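Local coordinates for protein apical membrane antigen AMA1 (Toxoplasma gondii ME49, PDB 4YIV) that takes part in host cell invasion as a component of the moving junction, the ring formed between the apical tip of the parasite and the host cell membrane, at residues K45-T50 with K151-R156. Sequence-based numbering, arbitrary orientation.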
loop_
_atom_site.group_PDB
_atom_site.type_symbol
_atom_site.label_atom_id
_atom_site.label_comp_id
_atom_site.label_asym_id
_atom_site.label_seq_id
_atom_site.Cartn_x
_atom_site.Cartn_y
_atom_site.Cartn_z
ATOM N N LYS A 45 10.195 0.434 18.700
ATOM C CA LYS A 45 9.735 1.147 19.884
ATOM C C LYS A 45 9.747 0.199 21.052
ATOM O O LYS A 45 9.553 -0.999 20.883
ATOM C CB LYS A 45 8.335 1.715 19.689
ATOM C CG LYS A 45 8.218 2.718 18.548
ATOM C CD LYS A 45 8.892 4.016 18.918
ATOM C CE LYS A 45 8.952 4.993 17.780
ATOM N NZ LYS A 45 7.666 5.194 17.132
ATOM N N GLU A 46 9.989 0.747 22.234
ATOM C CA GLU A 46 10.091 -0.024 23.465
ATOM C C GLU A 46 8.783 -0.213 24.227
ATOM O O GLU A 46 8.056 0.747 24.495
ATOM C CB GLU A 46 11.123 0.677 24.359
ATOM C CG GLU A 46 11.543 -0.150 25.541
ATOM C CD GLU A 46 12.474 0.616 26.449
ATOM O OE1 GLU A 46 13.413 1.272 25.923
ATOM O OE2 GLU A 46 12.241 0.589 27.678
ATOM N N VAL A 47 8.477 -1.465 24.538
ATOM C CA VAL A 47 7.407 -1.837 25.452
ATOM C C VAL A 47 7.934 -2.839 26.470
ATOM O O VAL A 47 8.492 -3.861 26.071
ATOM C CB VAL A 47 6.233 -2.475 24.703
ATOM C CG1 VAL A 47 5.058 -2.749 25.636
ATOM C CG2 VAL A 47 5.816 -1.583 23.524
ATOM N N ASP A 48 7.729 -2.596 27.768
ATOM C CA ASP A 48 8.196 -3.561 28.796
ATOM C C ASP A 48 9.688 -3.838 28.655
ATOM O O ASP A 48 10.145 -4.977 28.822
ATOM C CB ASP A 48 7.465 -4.889 28.689
ATOM C CG ASP A 48 5.955 -4.756 28.807
ATOM O OD1 ASP A 48 5.485 -4.067 29.732
ATOM O OD2 ASP A 48 5.238 -5.390 28.002
ATOM N N GLY A 49 10.435 -2.808 28.294
ATOM C CA GLY A 49 11.888 -2.854 28.225
ATOM C C GLY A 49 12.408 -3.537 26.985
ATOM O O GLY A 49 13.610 -3.693 26.817
ATOM N N THR A 50 11.484 -3.937 26.122
ATOM C CA THR A 50 11.786 -4.714 24.928
ATOM C C THR A 50 11.531 -3.906 23.692
ATOM O O THR A 50 10.496 -3.260 23.584
ATOM C CB THR A 50 10.928 -5.959 24.917
ATOM O OG1 THR A 50 11.172 -6.679 26.131
ATOM C CG2 THR A 50 11.214 -6.822 23.710
ATOM N N LYS A 151 0.921 1.440 31.591
ATOM C CA LYS A 151 1.515 2.748 31.321
ATOM C C LYS A 151 1.650 2.908 29.797
ATOM O O LYS A 151 1.831 1.916 29.073
ATOM C CB LYS A 151 2.870 2.885 32.010
ATOM C CG LYS A 151 3.567 4.205 31.728
ATOM C CD LYS A 151 4.953 4.260 32.363
ATOM C CE LYS A 151 5.697 5.534 31.991
ATOM N NZ LYS A 151 7.096 5.483 32.487
ATOM N N ALA A 152 1.582 4.144 29.325
ATOM C CA ALA A 152 1.555 4.422 27.902
ATOM C C ALA A 152 2.945 4.252 27.328
ATOM O O ALA A 152 3.940 4.561 27.997
ATOM C CB ALA A 152 1.053 5.819 27.637
ATOM N N THR A 153 3.019 3.779 26.088
ATOM C CA THR A 153 4.294 3.689 25.382
ATOM C C THR A 153 4.248 4.544 24.131
ATOM O O THR A 153 3.238 5.220 23.860
ATOM C CB THR A 153 4.631 2.202 25.012
ATOM O OG1 THR A 153 3.776 1.757 23.946
ATOM C CG2 THR A 153 4.439 1.271 26.224
ATOM N N LYS A 154 5.331 4.517 23.357
ATOM C CA LYS A 154 5.365 5.147 22.045
ATOM C C LYS A 154 5.165 4.151 20.880
ATOM O O LYS A 154 5.353 4.523 19.717
ATOM C CB LYS A 154 6.675 5.885 21.861
ATOM C CG LYS A 154 6.874 7.027 22.892
ATOM C CD LYS A 154 7.780 8.129 22.357
ATOM C CE LYS A 154 8.122 9.153 23.437
ATOM N NZ LYS A 154 8.990 10.243 22.889
ATOM N N TYR A 155 4.769 2.913 21.195
ATOM C CA TYR A 155 4.521 1.899 20.160
ATOM C C TYR A 155 3.106 2.117 19.645
ATOM O O TYR A 155 2.165 2.142 20.442
ATOM C CB TYR A 155 4.648 0.470 20.703
ATOM C CG TYR A 155 4.671 -0.553 19.574
ATOM C CD1 TYR A 155 3.497 -0.935 18.922
ATOM C CD2 TYR A 155 5.870 -1.068 19.111
ATOM C CE1 TYR A 155 3.520 -1.837 17.871
ATOM C CE2 TYR A 155 5.907 -1.965 18.062
ATOM C CZ TYR A 155 4.715 -2.331 17.432
ATOM O OH TYR A 155 4.693 -3.199 16.369
ATOM N N ARG A 156 2.950 2.261 18.337
ATOM C CA ARG A 156 1.629 2.405 17.745
ATOM C C ARG A 156 1.315 1.236 16.796
ATOM O O ARG A 156 2.119 0.885 15.921
ATOM C CB ARG A 156 1.535 3.741 16.999
ATOM C CG ARG A 156 1.690 4.926 17.877
ATOM C CD ARG A 156 1.734 6.170 17.030
ATOM N NE ARG A 156 1.688 7.384 17.833
ATOM C CZ ARG A 156 2.741 7.974 18.398
ATOM N NH1 ARG A 156 3.975 7.469 18.266
ATOM N NH2 ARG A 156 2.549 9.084 19.097
HETATM O O HOH W 1 7.835 3.250 23.917
#
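Lys45 lies across from Tyr155, their CA atoms 5.3 Å apart, and Val47 across from Thr153, so the edge of strand 43-47 runs beside the loop in opposite directions without any direct backbone hydrogen bond. A water fills in for one: it donates to Glu46 O at 2.6 Å and accepts from Lys154 N at 2.9 Å. Beyond Val47 the chain reverses in a type I' turn through Asp48 and Gly49, both at positive phi.

Val47 puts CG2 against Tyr155 CB, 3.7 Å away, and the two side chains meet nearly at right angles. Its other branch, CG1, brushes Thr153 CG2. Thr153 holds OG1 between its own N and carbonyl carbon (chi1 73°), where it accepts from Tyr155 N at 3.1 Å, closing an ST turn; the bond is fairly straight, 160° at the hydrogen, and the same hydroxyl also bonds Ala145 O. Lys45 lays its CB obliquely against the Tyr155 ring, 3.8 Å from CD2. A bend at chi2 (-72°) carries the rest of the chain past Lys154 O, and Lys45 NZ ends 3.5 Å from that oxygen, a close approach rather than a hydrogen bond. Lys45 NZ also comes within 4.5 Å of Arg156 NH1, at the edge of the guanidinium. The salt bridge of Lys45 NZ to Glu54 OE1 probably eases this like-charge approach; the other oxygen, OE2, accepts from the backbone N of Arg156.

This is surface packing of a two-stranded hairpin, 43-47 with 50-54, against the loop between helix 132-141 and strand 159-162. The Tyr155 side chain also touches Tyr52 and Glu54 of strand 50-54, and its hydroxyl bonds Arg53 O and Ser174 OG, while Arg156 NE donates to Phe141 O at the end of helix 132-141 and the guanidinium makes a cation-pi contact with the Phe141 ring.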